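Local atomic coordinates of pectate lyase (Cellvibrio cellulosa, PDB entry 1GXM), a protein that cleaves polygalacturonate (pectate) by anti-beta-elimination, its C-terminal family 10 polysaccharide lyase catalytic module being the part in this chain. Residues 17-22 with 323-328; 187-192 with 236-241; 251-256 with 266-271; 275-280 with 315-320. One frame throughout, in Å; residues are numbered along the deposited sequence.

Interaction 1. Residues 17-22 with 323-328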
loop_
_atom_site.group_PDB
_atom_site.type_symbol
_atom_site.label_atom_id
_atom_site.label_comp_id
_atom_site.label_asym_id
_atom_site.label_seq_id
_atom_site.Cartn_x
_atom_site.Cartn_y
_atom_site.Cartn_z
ATOM N N ASP A 17 13.740 -11.334 1.433
ATOM C CA ASP A 17 13.229 -12.375 2.316
ATOM C C ASP A 17 12.663 -11.766 3.595
ATOM O O ASP A 17 13.398 -11.208 4.401
ATOM C CB ASP A 17 14.335 -13.370 2.677
ATOM C CG ASP A 17 13.811 -14.564 3.470
ATOM O OD1 ASP A 17 12.749 -15.088 3.096
ATOM O OD2 ASP A 17 14.389 -15.048 4.475
ATOM N N GLY A 18 11.354 -11.903 3.772
ATOM C CA GLY A 18 10.633 -11.301 4.881
ATOM C C GLY A 18 10.048 -9.919 4.603
ATOM O O GLY A 18 9.419 -9.325 5.455
ATOM N N ASN A 19 10.277 -9.393 3.411
ATOM C CA ASN A 19 9.777 -8.067 3.094
ATOM C C ASN A 19 8.280 -8.153 2.831
ATOM O O ASN A 19 7.854 -8.900 1.958
ATOM C CB ASN A 19 10.505 -7.503 1.886
ATOM C CG ASN A 19 10.012 -6.124 1.509
ATOM O OD1 ASN A 19 8.839 -5.936 1.211
ATOM N ND2 ASN A 19 10.916 -5.153 1.503
ATOM N N PRO A 20 7.470 -7.441 3.602
ATOM C CA PRO A 20 6.013 -7.563 3.470
ATOM C C PRO A 20 5.469 -7.316 2.066
ATOM O O PRO A 20 4.508 -7.955 1.636
ATOM C CB PRO A 20 5.487 -6.515 4.453
ATOM C CG PRO A 20 6.536 -6.397 5.447
ATOM C CD PRO A 20 7.827 -6.570 4.736
ATOM N N ALA A 21 6.044 -6.345 1.368
ATOM C CA ALA A 21 5.598 -6.026 0.016
ATOM C C ALA A 21 5.948 -7.145 -0.965
ATOM O O ALA A 21 5.154 -7.509 -1.817
ATOM C CB ALA A 21 6.207 -4.716 -0.420
ATOM N N ALA A 22 7.144 -7.690 -0.838
ATOM C CA ALA A 22 7.555 -8.814 -1.651
ATOM C C ALA A 22 6.689 -10.038 -1.343
ATOM O O ALA A 22 6.320 -10.796 -2.247
ATOM C CB ALA A 22 9.004 -9.145 -1.384
ATOM N N ILE A 323 8.985 -3.988 12.164
ATOM C CA ILE A 323 10.028 -3.895 13.188
ATOM C C ILE A 323 10.884 -5.143 13.163
ATOM O O ILE A 323 12.112 -5.061 13.183
ATOM C CB ILE A 323 9.402 -3.686 14.576
ATOM C CG1 ILE A 323 8.839 -2.269 14.642
ATOM C CG2 ILE A 323 10.417 -3.962 15.686
ATOM C CD1 ILE A 323 8.001 -2.032 15.854
ATOM N N ASN A 324 10.249 -6.297 13.062
ATOM C CA ASN A 324 10.998 -7.543 13.063
ATOM C C ASN A 324 11.827 -7.663 11.804
ATOM O O ASN A 324 12.952 -8.141 11.839
ATOM C CB ASN A 324 10.080 -8.750 13.226
ATOM C CG ASN A 324 9.520 -8.870 14.643
ATOM O OD1 ASN A 324 8.538 -9.573 14.863
ATOM N ND2 ASN A 324 10.109 -8.145 15.584
ATOM N N PHE A 325 11.282 -7.211 10.682
ATOM C CA PHE A 325 12.022 -7.230 9.423
ATOM C C PHE A 325 13.184 -6.260 9.494
ATOM O O PHE A 325 14.307 -6.613 9.109
ATOM C CB PHE A 325 11.112 -6.883 8.250
ATOM C CG PHE A 325 11.805 -6.904 6.925
ATOM C CD1 PHE A 325 12.439 -8.046 6.487
ATOM C CD2 PHE A 325 11.832 -5.786 6.129
ATOM C CE1 PHE A 325 13.088 -8.061 5.270
ATOM C CE2 PHE A 325 12.459 -5.812 4.912
ATOM C CZ PHE A 325 13.096 -6.942 4.493
ATOM N N ALA A 326 12.947 -5.058 10.005
ATOM C CA ALA A 326 14.029 -4.102 10.190
ATOM C C ALA A 326 15.132 -4.669 11.072
ATOM O O ALA A 326 16.299 -4.464 10.807
ATOM C CB ALA A 326 13.517 -2.835 10.772
ATOM N N GLN A 327 14.755 -5.386 12.121
ATOM C CA GLN A 327 15.735 -5.982 13.029
ATOM C C GLN A 327 16.595 -6.977 12.250
ATOM O O GLN A 327 17.814 -6.998 12.384
ATOM C CB GLN A 327 15.032 -6.676 14.199
ATOM C CG GLN A 327 15.984 -7.119 15.322
ATOM C CD GLN A 327 16.645 -8.475 15.090
ATOM O OE1 GLN A 327 16.364 -9.173 14.101
ATOM N NE2 GLN A 327 17.528 -8.858 16.011
ATOM N N LYS A 328 15.940 -7.807 11.450
ATOM C CA LYS A 328 16.591 -8.835 10.641
ATOM C C LYS A 328 17.679 -8.214 9.750
ATOM O O LYS A 328 18.777 -8.768 9.615
ATOM C CB LYS A 328 15.532 -9.553 9.791
ATOM C CG LYS A 328 15.959 -10.788 8.958
ATOM C CD LYS A 328 14.969 -10.962 7.771
ATOM C CE LYS A 328 14.480 -12.378 7.519
ATOM N NZ LYS A 328 15.085 -12.982 6.294
#

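Interaction 2. Residues 187-192 with 236-241. Unlike the reference sequence in segment 236-241: Q237 (reference Arg).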
loop_
_atom_site.group_PDB
_atom_site.type_symbol
_atom_site.label_atom_id
_atom_site.label_comp_id
_atom_site.label_asym_id
_atom_site.label_seq_id
_atom_site.Cartn_x
_atom_site.Cartn_y
_atom_site.Cartn_z
ATOM N N GLY A 187 10.244 18.705 13.143
ATOM C CA GLY A 187 11.612 18.549 12.710
ATOM C C GLY A 187 12.110 17.127 12.594
ATOM O O GLY A 187 13.207 16.945 12.106
ATOM N N VAL A 188 11.330 16.138 13.041
ATOM C CA VAL A 188 11.761 14.737 13.099
ATOM C C VAL A 188 11.026 13.923 12.027
ATOM O O VAL A 188 9.815 13.955 11.952
ATOM C CB VAL A 188 11.443 14.121 14.457
ATOM C CG1 VAL A 188 11.812 12.637 14.516
ATOM C CG2 VAL A 188 12.169 14.900 15.565
ATOM N N LEU A 189 11.757 13.196 11.202
ATOM C CA LEU A 189 11.149 12.399 10.151
ATOM C C LEU A 189 10.372 11.230 10.756
ATOM O O LEU A 189 10.896 10.523 11.613
ATOM C CB LEU A 189 12.232 11.853 9.234
ATOM C CG LEU A 189 11.902 11.534 7.808
ATOM C CD1 LEU A 189 11.245 12.707 7.045
ATOM C CD2 LEU A 189 13.217 11.133 7.109
ATOM N N THR A 190 9.135 11.015 10.299
ATOM C CA THR A 190 8.271 9.965 10.842
ATOM C C THR A 190 7.777 9.067 9.732
ATOM O O THR A 190 8.550 8.337 9.169
ATOM C CB THR A 190 7.126 10.538 11.716
ATOM O OG1 THR A 190 6.295 11.442 10.979
ATOM C CG2 THR A 190 7.708 11.336 12.902
ATOM N N VAL A 191 6.486 9.115 9.422
ATOM C CA VAL A 191 5.881 8.199 8.463
ATOM C C VAL A 191 4.919 8.972 7.560
ATOM O O VAL A 191 5.186 10.127 7.241
ATOM C CB VAL A 191 5.272 6.956 9.140
ATOM C CG1 VAL A 191 6.362 6.125 9.771
ATOM C CG2 VAL A 191 4.187 7.314 10.156
ATOM N N TRP A 192 3.835 8.336 7.130
ATOM C CA TRP A 192 2.962 8.897 6.130
ATOM C C TRP A 192 1.532 8.802 6.589
ATOM O O TRP A 192 1.161 7.943 7.372
ATOM C CB TRP A 192 3.082 8.134 4.785
ATOM C CG TRP A 192 4.452 8.217 4.227
ATOM C CD1 TRP A 192 4.901 9.109 3.309
ATOM C CD2 TRP A 192 5.588 7.442 4.619
ATOM N NE1 TRP A 192 6.235 8.924 3.087
ATOM C CE2 TRP A 192 6.688 7.905 3.875
ATOM C CE3 TRP A 192 5.778 6.377 5.499
ATOM C CZ2 TRP A 192 7.961 7.365 4.010
ATOM C CZ3 TRP A 192 7.022 5.845 5.639
ATOM C CH2 TRP A 192 8.114 6.351 4.919
ATOM N N GLU A 236 17.974 5.147 3.286
ATOM C CA GLU A 236 18.275 4.491 4.536
ATOM C C GLU A 236 17.807 5.348 5.709
ATOM O O GLU A 236 17.203 4.848 6.649
ATOM C CB GLU A 236 19.773 4.164 4.645
ATOM C CG GLU A 236 20.113 3.611 6.017
ATOM C CD GLU A 236 21.519 3.069 6.139
ATOM O OE1 GLU A 236 22.300 3.257 5.203
ATOM O OE2 GLU A 236 21.851 2.475 7.178
ATOM N N GLN A 237 18.083 6.637 5.653
ATOM C CA GLN A 237 17.637 7.544 6.687
ATOM C C GLN A 237 16.105 7.533 6.816
ATOM O O GLN A 237 15.568 7.492 7.917
ATOM C CB GLN A 237 18.084 8.966 6.370
ATOM C CG GLN A 237 17.525 9.956 7.397
ATOM C CD GLN A 237 17.944 11.373 7.149
ATOM O OE1 GLN A 237 18.839 11.873 7.820
ATOM N NE2 GLN A 237 17.295 12.038 6.204
ATOM N N ALA A 238 15.420 7.572 5.691
ATOM C CA ALA A 238 13.954 7.579 5.688
ATOM C C ALA A 238 13.407 6.315 6.321
ATOM O O ALA A 238 12.465 6.348 7.097
ATOM C CB ALA A 238 13.413 7.716 4.264
ATOM N N VAL A 239 13.960 5.179 5.937
ATOM C CA VAL A 239 13.493 3.913 6.432
ATOM C C VAL A 239 13.797 3.801 7.909
ATOM O O VAL A 239 12.953 3.410 8.683
ATOM C CB VAL A 239 14.099 2.736 5.680
ATOM C CG1 VAL A 239 13.704 1.417 6.341
ATOM C CG2 VAL A 239 13.643 2.764 4.241
ATOM N N ARG A 240 15.012 4.114 8.300
ATOM C CA ARG A 240 15.372 4.033 9.710
ATOM C C ARG A 240 14.485 4.941 10.531
ATOM O O ARG A 240 14.071 4.573 11.629
ATOM C CB ARG A 240 16.826 4.395 9.939
ATOM C CG ARG A 240 17.768 3.330 9.505
ATOM C CD ARG A 240 19.210 3.744 9.737
ATOM N NE ARG A 240 20.168 2.702 9.419
ATOM C CZ ARG A 240 20.494 1.701 10.216
ATOM N NH1 ARG A 240 19.928 1.579 11.411
ATOM N NH2 ARG A 240 21.391 0.812 9.810
ATOM N N ALA A 241 14.141 6.115 10.019
ATOM C CA ALA A 241 13.279 7.018 10.771
ATOM C C ALA A 241 11.880 6.438 10.887
ATOM O O ALA A 241 11.261 6.507 11.934
ATOM C CB ALA A 241 13.204 8.360 10.110
HETATM O O HOH W 1 11.475 8.765 13.552
#

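Interaction 3. Residues 251-256 with 266-271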
loop_
_atom_site.group_PDB
_atom_site.type_symbol
_atom_site.label_atom_id
_atom_site.label_comp_id
_atom_site.label_asym_id
_atom_site.label_seq_id
_atom_site.Cartn_x
_atom_site.Cartn_y
_atom_site.Cartn_z
ATOM N N THR A 251 4.845 5.998 20.166
ATOM C CA THR A 251 3.973 5.542 19.088
ATOM C C THR A 251 3.181 4.330 19.510
ATOM O O THR A 251 1.970 4.368 19.507
ATOM C CB THR A 251 4.785 5.222 17.865
ATOM O OG1 THR A 251 5.421 6.425 17.418
ATOM C CG2 THR A 251 3.905 4.764 16.719
ATOM N N TYR A 252 3.834 3.238 19.889
ATOM C CA TYR A 252 3.055 2.097 20.295
ATOM C C TYR A 252 2.516 2.310 21.680
ATOM O O TYR A 252 3.040 3.092 22.460
ATOM C CB TYR A 252 3.842 0.786 20.217
ATOM C CG TYR A 252 5.123 0.704 20.989
ATOM C CD1 TYR A 252 5.137 0.617 22.379
ATOM C CD2 TYR A 252 6.329 0.668 20.331
ATOM C CE1 TYR A 252 6.332 0.514 23.083
ATOM C CE2 TYR A 252 7.505 0.557 21.018
ATOM C CZ TYR A 252 7.520 0.511 22.386
ATOM O OH TYR A 252 8.714 0.399 23.050
ATOM N N LEU A 253 1.443 1.590 21.954
ATOM C CA LEU A 253 0.788 1.577 23.247
ATOM C C LEU A 253 1.155 0.236 23.854
ATOM O O LEU A 253 0.675 -0.814 23.434
ATOM C CB LEU A 253 -0.722 1.716 23.092
ATOM C CG LEU A 253 -1.526 1.542 24.381
ATOM C CD1 LEU A 253 -1.241 2.642 25.364
ATOM C CD2 LEU A 253 -3.016 1.466 24.074
ATOM N N GLU A 254 2.033 0.273 24.842
ATOM C CA GLU A 254 2.555 -0.939 25.419
ATOM C C GLU A 254 1.631 -1.452 26.508
ATOM O O GLU A 254 1.090 -0.680 27.270
ATOM C CB GLU A 254 3.958 -0.705 25.951
ATOM C CG GLU A 254 4.627 -2.023 26.343
ATOM C CD GLU A 254 6.141 -1.956 26.414
ATOM O OE1 GLU A 254 6.674 -0.853 26.628
ATOM O OE2 GLU A 254 6.770 -3.031 26.257
ATOM N N GLY A 255 1.446 -2.757 26.511
ATOM C CA GLY A 255 0.577 -3.429 27.463
ATOM C C GLY A 255 -0.863 -3.577 27.013
ATOM O O GLY A 255 -1.725 -3.922 27.807
ATOM N N TYR A 256 -1.127 -3.316 25.730
ATOM C CA TYR A 256 -2.477 -3.351 25.174
ATOM C C TYR A 256 -2.465 -4.041 23.827
ATOM O O TYR A 256 -1.443 -4.126 23.165
ATOM C CB TYR A 256 -3.041 -1.927 25.015
ATOM C CG TYR A 256 -3.263 -1.261 26.350
ATOM C CD1 TYR A 256 -2.193 -0.677 27.013
ATOM C CD2 TYR A 256 -4.497 -1.266 26.974
ATOM C CE1 TYR A 256 -2.319 -0.087 28.240
ATOM C CE2 TYR A 256 -4.626 -0.662 28.253
ATOM C CZ TYR A 256 -3.513 -0.082 28.846
ATOM O OH TYR A 256 -3.570 0.529 30.098
ATOM N N ASN A 266 -15.256 -1.607 23.903
ATOM C CA ASN A 266 -13.904 -1.071 23.763
ATOM C C ASN A 266 -12.950 -2.172 23.333
ATOM O O ASN A 266 -12.646 -3.064 24.112
ATOM C CB ASN A 266 -13.410 -0.448 25.062
ATOM C CG ASN A 266 -12.128 0.329 24.878
ATOM O OD1 ASN A 266 -11.438 0.159 23.875
ATOM N ND2 ASN A 266 -11.783 1.167 25.841
ATOM N N PRO A 267 -12.445 -2.104 22.105
ATOM C CA PRO A 267 -11.522 -3.124 21.600
ATOM C C PRO A 267 -10.096 -2.940 22.057
ATOM O O PRO A 267 -9.261 -3.798 21.765
ATOM C CB PRO A 267 -11.602 -2.929 20.095
ATOM C CG PRO A 267 -11.841 -1.470 19.930
ATOM C CD PRO A 267 -12.680 -1.050 21.101
ATOM N N ILE A 268 -9.796 -1.851 22.740
ATOM C CA ILE A 268 -8.431 -1.602 23.181
ATOM C C ILE A 268 -8.331 -2.133 24.584
ATOM O O ILE A 268 -8.858 -1.548 25.537
ATOM C CB ILE A 268 -8.093 -0.115 23.117
ATOM C CG1 ILE A 268 -8.200 0.367 21.659
ATOM C CG2 ILE A 268 -6.674 0.128 23.683
ATOM C CD1 ILE A 268 -8.145 1.870 21.492
ATOM N N VAL A 269 -7.693 -3.282 24.691
ATOM C CA VAL A 269 -7.724 -4.028 25.942
ATOM C C VAL A 269 -6.337 -4.396 26.415
ATOM O O VAL A 269 -5.431 -4.544 25.621
ATOM C CB VAL A 269 -8.585 -5.299 25.809
ATOM C CG1 VAL A 269 -10.004 -4.918 25.452
ATOM C CG2 VAL A 269 -8.005 -6.270 24.812
ATOM N N PRO A 270 -6.145 -4.518 27.714
ATOM C CA PRO A 270 -4.855 -4.947 28.230
ATOM C C PRO A 270 -4.439 -6.320 27.739
ATOM O O PRO A 270 -5.245 -7.247 27.593
ATOM C CB PRO A 270 -5.077 -4.985 29.735
ATOM C CG PRO A 270 -6.194 -4.111 29.988
ATOM C CD PRO A 270 -7.095 -4.212 28.801
ATOM N N ARG A 271 -3.155 -6.409 27.456
ATOM C CA ARG A 271 -2.500 -7.666 27.128
ATOM C C ARG A 271 -1.037 -7.502 27.516
ATOM O O ARG A 271 -0.282 -6.745 26.897
ATOM C CB ARG A 271 -2.629 -7.993 25.651
ATOM C CG ARG A 271 -1.985 -9.318 25.275
ATOM C CD ARG A 271 -2.214 -9.740 23.832
ATOM N NE ARG A 271 -1.411 -10.919 23.491
ATOM C CZ ARG A 271 -1.635 -11.741 22.461
ATOM N NH1 ARG A 271 -2.665 -11.559 21.661
ATOM N NH2 ARG A 271 -0.821 -12.773 22.257
#

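Interaction 4. Residues 275-280 with 315-320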
loop_
_atom_site.group_PDB
_atom_site.type_symbol
_atom_site.label_atom_id
_atom_site.label_comp_id
_atom_site.label_asym_id
_atom_site.label_seq_id
_atom_site.Cartn_x
_atom_site.Cartn_y
_atom_site.Cartn_z
ATOM N N LYS A 275 2.198 -4.876 22.357
ATOM C CA LYS A 275 2.204 -3.502 21.885
ATOM C C LYS A 275 1.124 -3.364 20.837
ATOM O O LYS A 275 0.958 -4.231 19.985
ATOM C CB LYS A 275 3.553 -3.196 21.276
ATOM C CG LYS A 275 4.687 -3.161 22.300
ATOM C CD LYS A 275 6.046 -3.017 21.604
ATOM C CE LYS A 275 7.166 -3.028 22.607
ATOM N NZ LYS A 275 8.504 -2.943 21.971
ATOM N N MET A 276 0.416 -2.257 20.903
ATOM C CA MET A 276 -0.633 -1.916 19.954
ATOM C C MET A 276 -0.221 -0.647 19.237
ATOM O O MET A 276 0.371 0.261 19.812
ATOM C CB MET A 276 -1.965 -1.683 20.661
ATOM C CG MET A 276 -3.139 -1.603 19.727
ATOM S SD MET A 276 -4.606 -0.951 20.505
ATOM C CE MET A 276 -4.274 0.824 20.347
ATOM N N TRP A 277 -0.600 -0.575 17.977
ATOM C CA TRP A 277 -0.465 0.650 17.213
ATOM C C TRP A 277 -1.839 1.162 16.873
ATOM O O TRP A 277 -2.765 0.397 16.631
ATOM C CB TRP A 277 0.345 0.415 15.923
ATOM C CG TRP A 277 1.787 0.203 16.210
ATOM C CD1 TRP A 277 2.770 1.137 16.179
ATOM C CD2 TRP A 277 2.405 -1.019 16.653
ATOM N NE1 TRP A 277 3.966 0.579 16.555
ATOM C CE2 TRP A 277 3.770 -0.747 16.836
ATOM C CE3 TRP A 277 1.954 -2.322 16.858
ATOM C CZ2 TRP A 277 4.673 -1.706 17.243
ATOM C CZ3 TRP A 277 2.860 -3.279 17.248
ATOM C CH2 TRP A 277 4.206 -2.965 17.438
ATOM N N TYR A 278 -1.973 2.479 16.864
ATOM C CA TYR A 278 -3.180 3.100 16.387
ATOM C C TYR A 278 -3.197 3.178 14.871
ATOM O O TYR A 278 -2.158 3.267 14.216
ATOM C CB TYR A 278 -3.331 4.498 16.959
ATOM C CG TYR A 278 -3.578 4.505 18.444
ATOM C CD1 TYR A 278 -2.531 4.504 19.348
ATOM C CD2 TYR A 278 -4.864 4.501 18.944
ATOM C CE1 TYR A 278 -2.773 4.506 20.710
ATOM C CE2 TYR A 278 -5.112 4.490 20.301
ATOM C CZ TYR A 278 -4.067 4.505 21.172
ATOM O OH TYR A 278 -4.335 4.499 22.520
ATOM N N ARG A 279 -4.391 3.173 14.311
ATOM C CA ARG A 279 -4.531 3.412 12.890
ATOM C C ARG A 279 -4.209 4.855 12.508
ATOM O O ARG A 279 -3.670 5.097 11.420
ATOM C CB ARG A 279 -5.931 3.051 12.451
ATOM C CG ARG A 279 -6.135 3.036 10.967
ATOM C CD ARG A 279 -7.267 2.183 10.607
ATOM N NE ARG A 279 -7.447 2.042 9.179
ATOM C CZ ARG A 279 -8.282 1.190 8.649
ATOM N NH1 ARG A 279 -9.013 0.431 9.428
ATOM N NH2 ARG A 279 -8.399 1.107 7.340
ATOM N N PHE A 280 -4.549 5.780 13.394
ATOM C CA PHE A 280 -4.373 7.208 13.162
ATOM C C PHE A 280 -3.653 7.836 14.329
ATOM O O PHE A 280 -4.073 7.678 15.468
ATOM C CB PHE A 280 -5.722 7.892 13.018
ATOM C CG PHE A 280 -6.599 7.289 11.964
ATOM C CD1 PHE A 280 -6.420 7.602 10.626
ATOM C CD2 PHE A 280 -7.600 6.409 12.312
ATOM C CE1 PHE A 280 -7.210 7.021 9.675
ATOM C CE2 PHE A 280 -8.390 5.832 11.362
ATOM C CZ PHE A 280 -8.212 6.158 10.035
ATOM N N GLY A 315 -7.035 0.268 15.426
ATOM C CA GLY A 315 -5.715 -0.058 15.891
ATOM C C GLY A 315 -5.421 -1.479 15.512
ATOM O O GLY A 315 -6.281 -2.200 15.028
ATOM N N GLY A 316 -4.203 -1.888 15.783
ATOM C CA GLY A 316 -3.794 -3.221 15.460
ATOM C C GLY A 316 -2.326 -3.442 15.682
ATOM O O GLY A 316 -1.607 -2.617 16.186
ATOM N N ASN A 317 -1.891 -4.611 15.263
ATOM C CA ASN A 317 -0.542 -5.065 15.455
ATOM C C ASN A 317 0.348 -4.667 14.276
ATOM O O ASN A 317 1.176 -5.436 13.811
ATOM C CB ASN A 317 -0.652 -6.584 15.712
ATOM C CG ASN A 317 0.683 -7.280 15.640
ATOM O OD1 ASN A 317 0.865 -8.397 15.138
ATOM N ND2 ASN A 317 1.648 -6.602 16.199
ATOM N N TYR A 318 0.207 -3.434 13.825
ATOM C CA TYR A 318 0.777 -3.038 12.546
ATOM C C TYR A 318 2.286 -3.062 12.528
ATOM O O TYR A 318 2.877 -3.412 11.531
ATOM C CB TYR A 318 0.342 -1.611 12.232
ATOM C CG TYR A 318 -1.126 -1.361 12.280
ATOM C CD1 TYR A 318 -2.037 -2.229 11.703
ATOM C CD2 TYR A 318 -1.613 -0.232 12.901
ATOM C CE1 TYR A 318 -3.386 -1.963 11.746
ATOM C CE2 TYR A 318 -2.935 0.021 12.964
ATOM C CZ TYR A 318 -3.827 -0.821 12.389
ATOM O OH TYR A 318 -5.166 -0.530 12.425
ATOM N N GLY A 319 2.897 -2.647 13.616
ATOM C CA GLY A 319 4.342 -2.469 13.649
ATOM C C GLY A 319 5.175 -3.738 13.716
ATOM O O GLY A 319 6.328 -3.728 13.319
ATOM N N THR A 320 4.616 -4.814 14.240
ATOM C CA THR A 320 5.384 -6.038 14.481
ATOM C C THR A 320 6.149 -6.472 13.266
ATOM O O THR A 320 7.351 -6.718 13.324
ATOM C CB THR A 320 4.442 -7.128 14.975
ATOM O OG1 THR A 320 3.880 -6.662 16.206
ATOM C CG2 THR A 320 5.192 -8.433 15.294
#

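Interaction 1. Residues 17-22 with 323-328
F325 and K328, one turn apart on helix 318-329, meet the chain at D17-P20 just before helix 20-28. The F325 side chain starts with CG anti to the backbone N (chi1 -179°), which carries the ring out to the other segment. F325 CB lies 4.1 Å from G18 O. F325 CG is 3.7 Å from G18 O, and F325 CD1 is 3.4 Å from it. F325 CE1 meets D17 O at 3.3 Å, near the ring plane. On the other branch, P20 CD approaches F325 CD2 obliquely at 4.3 Å, and F325 CE2 is 3.8 Å from N19 ND2. At the tip, F325 CZ touches N19 CB at 3.7 Å. N19 CA lies over one ring face, a CH-pi contact. The backbone covers that face and reaches the edge.

K328 bends at chi3 and chi4. K328 NZ forms a salt bridge of 2.8 Å with D17 OD2, from above the carboxylate plane, and a hydrogen bond to D17 O.

In this helical catalytic module, helix 318-329 thus holds the N-terminal entry to helix 20-28. N19 is the N-cap: OD1 accepts from A22 N and weakly from A21 N. N19 ND2 bonds A224 O of helix 219-226, while A326 packs on V243 of helix 233-246.

Interaction 2. Residues 187-192 with 236-241
L189 has chi1 -153° and chi2 53°, which extend the CB-CG-CD2 branch toward A238 and A241. The motif is a small beta hairpin, strands 184-185 and 188-189, laid against helix 233-246. L189 CB meets A241 CB at 3.7 Å. L189 CD2 reaches further along the helix and lies 3.9 Å from A238 CA. L189 CD2 also passes 4.3 Å from Q237 NE2; Q237 is an arginine in the reference sequence. A241 is about one turn after both of these positions, so the leucine rests on a single side of the helix. The small alanines let the strand backbone come close: A241 CB is 3.5 Å from L189 O.

Polar links lie beside this apolar patch. Q182 NE2 donates to both T190 O and A238 O, and so ties the two segments together. T190 OG1 bonds W183 O within the hairpin region. Away from the hairpin, R240 grips E236 side-on, with NE and NH2 both directed to OE2. R240 NE is 2.8 Å from E236 OE2. R12 makes a second salt bridge, to E236 OE1. No direct hydrogen bond joins 187-192 to 236-241, but one water spans them: it donates to L189 O at 2.7 Å and to A241 O at 2.8 Å.

Interaction 3. Residues 251-256 with 266-271
Y256 and P270 are paired across the strands as an antiparallel, non-hydrogen-bonded pair, with their CA atoms 4.2 Å apart and their side chains diverging.

L253 CD2 and Y256 CD2 both meet I268 CG2. L253 CD2 touches I268 CG2 at 3.9 Å, and these two side chains cross at about a right angle. Y256 CD2 lies 4.2 Å from I268 CG2. I268 CG2 is anti to the backbone N, and it is this branch that both partners use. The Y256 ring also meets the next residues of the opposing strand. P270 N lies obliquely to it, 3.7 Å from Y256 CD2. Y256 CE2 also comes near P270 CG, at 4.2 Å.

The single hydrogen bond between the segments lies next to the pair: R271 N donates to G255 O at 2.9 Å. G255 O also takes a CA-H...O contact from P270, and Y256 CA makes another to V269 O at 3.2 Å. A type II turn, L253 to Y256, delivers Y256 to the pair. G255 sits at its third position with phi 90°, a backbone shape that calls for glycine.

An Asx turn precedes the other strand, where N266 OD1 accepts from I268 N at 2.8 Å. Further backbone bonds, V269 with T257 and P267 with D259, continue the pairing. The turn also meets strand 274-278 and its neighbourhood through L253 with M276 and G255 with S274. The arrangement is that of a surface beta hairpin, strands 256-258 and 268-271, with a long connecting loop.

Interaction 4. Residues 275-280 with 315-320
W277 lays one face of its indole on the backbone of G319. G319 N stands 3.3 Å above the plane of the W277 ring. G319 CA makes a CH-pi contact, 3.6 Å from the centroid of the W277 six-membered ring and 8° off the normal. G319 has no side chain, which lets its N and CA lie flat on this face. At the indole edge, in plane, is G316 O. W277 NE1 bonds F246 O. The Y318 ring has G316 CA over one face. Y278 O and R279 N lie near the plane of that ring, with Y278 O 3.6 Å from Y318 CE2. The Y278 ring carries M276 CE centrally over one face.

W277 points to the G319 side of the sheet by its place in the strand; chi1 -72° then swings the indole face over G319. W277 CB also touches Y318 CD2 at 3.7 Å. R279 CB is 3.7 Å from Y318 OH. The R279 guanidinium is held outside the contact, by S313 O and by a cation-pi interaction with Y312.

The strand backbones pair at W277 and G316. W277 N donates to G316 O at 2.9 Å, and G316 N donates to W277 O at 2.8 Å. G315 has no side chain to press on W277 O and M276 CE, and its CA is 4.1 Å from Y278 CA. G316 has none to collide with the Y318 ring. This is a two-stranded antiparallel sheet, 274-278 with 315-316; after N317 the second strand is followed by the chain that becomes helix 318-329.

Overall arrangement
Interactions 1, 2 and 4 are partly buried, while interaction 3 lies on the surface, its centre about 25 Å from the centre of the chain. Interactions 1 and 4 share helix 318-329 and touch where I323 CD1 meets W277 CZ2. Interactions 3 and 4 also touch: L253 N and M276 O probably form a hydrogen bond, linking hairpin and sheet. Interaction 2 touches none of the others; it is about 17 Å from interaction 1, centre to centre, though helix 233-246 adjoins both. The chemistry changes with place. Interaction 3 has one strand hydrogen bond; interaction 4 has two, plus the packing of W277 on G319. Interaction 2 rests on small apolar groups and a water, interaction 1 on a buried ring beside an exposed salt bridge.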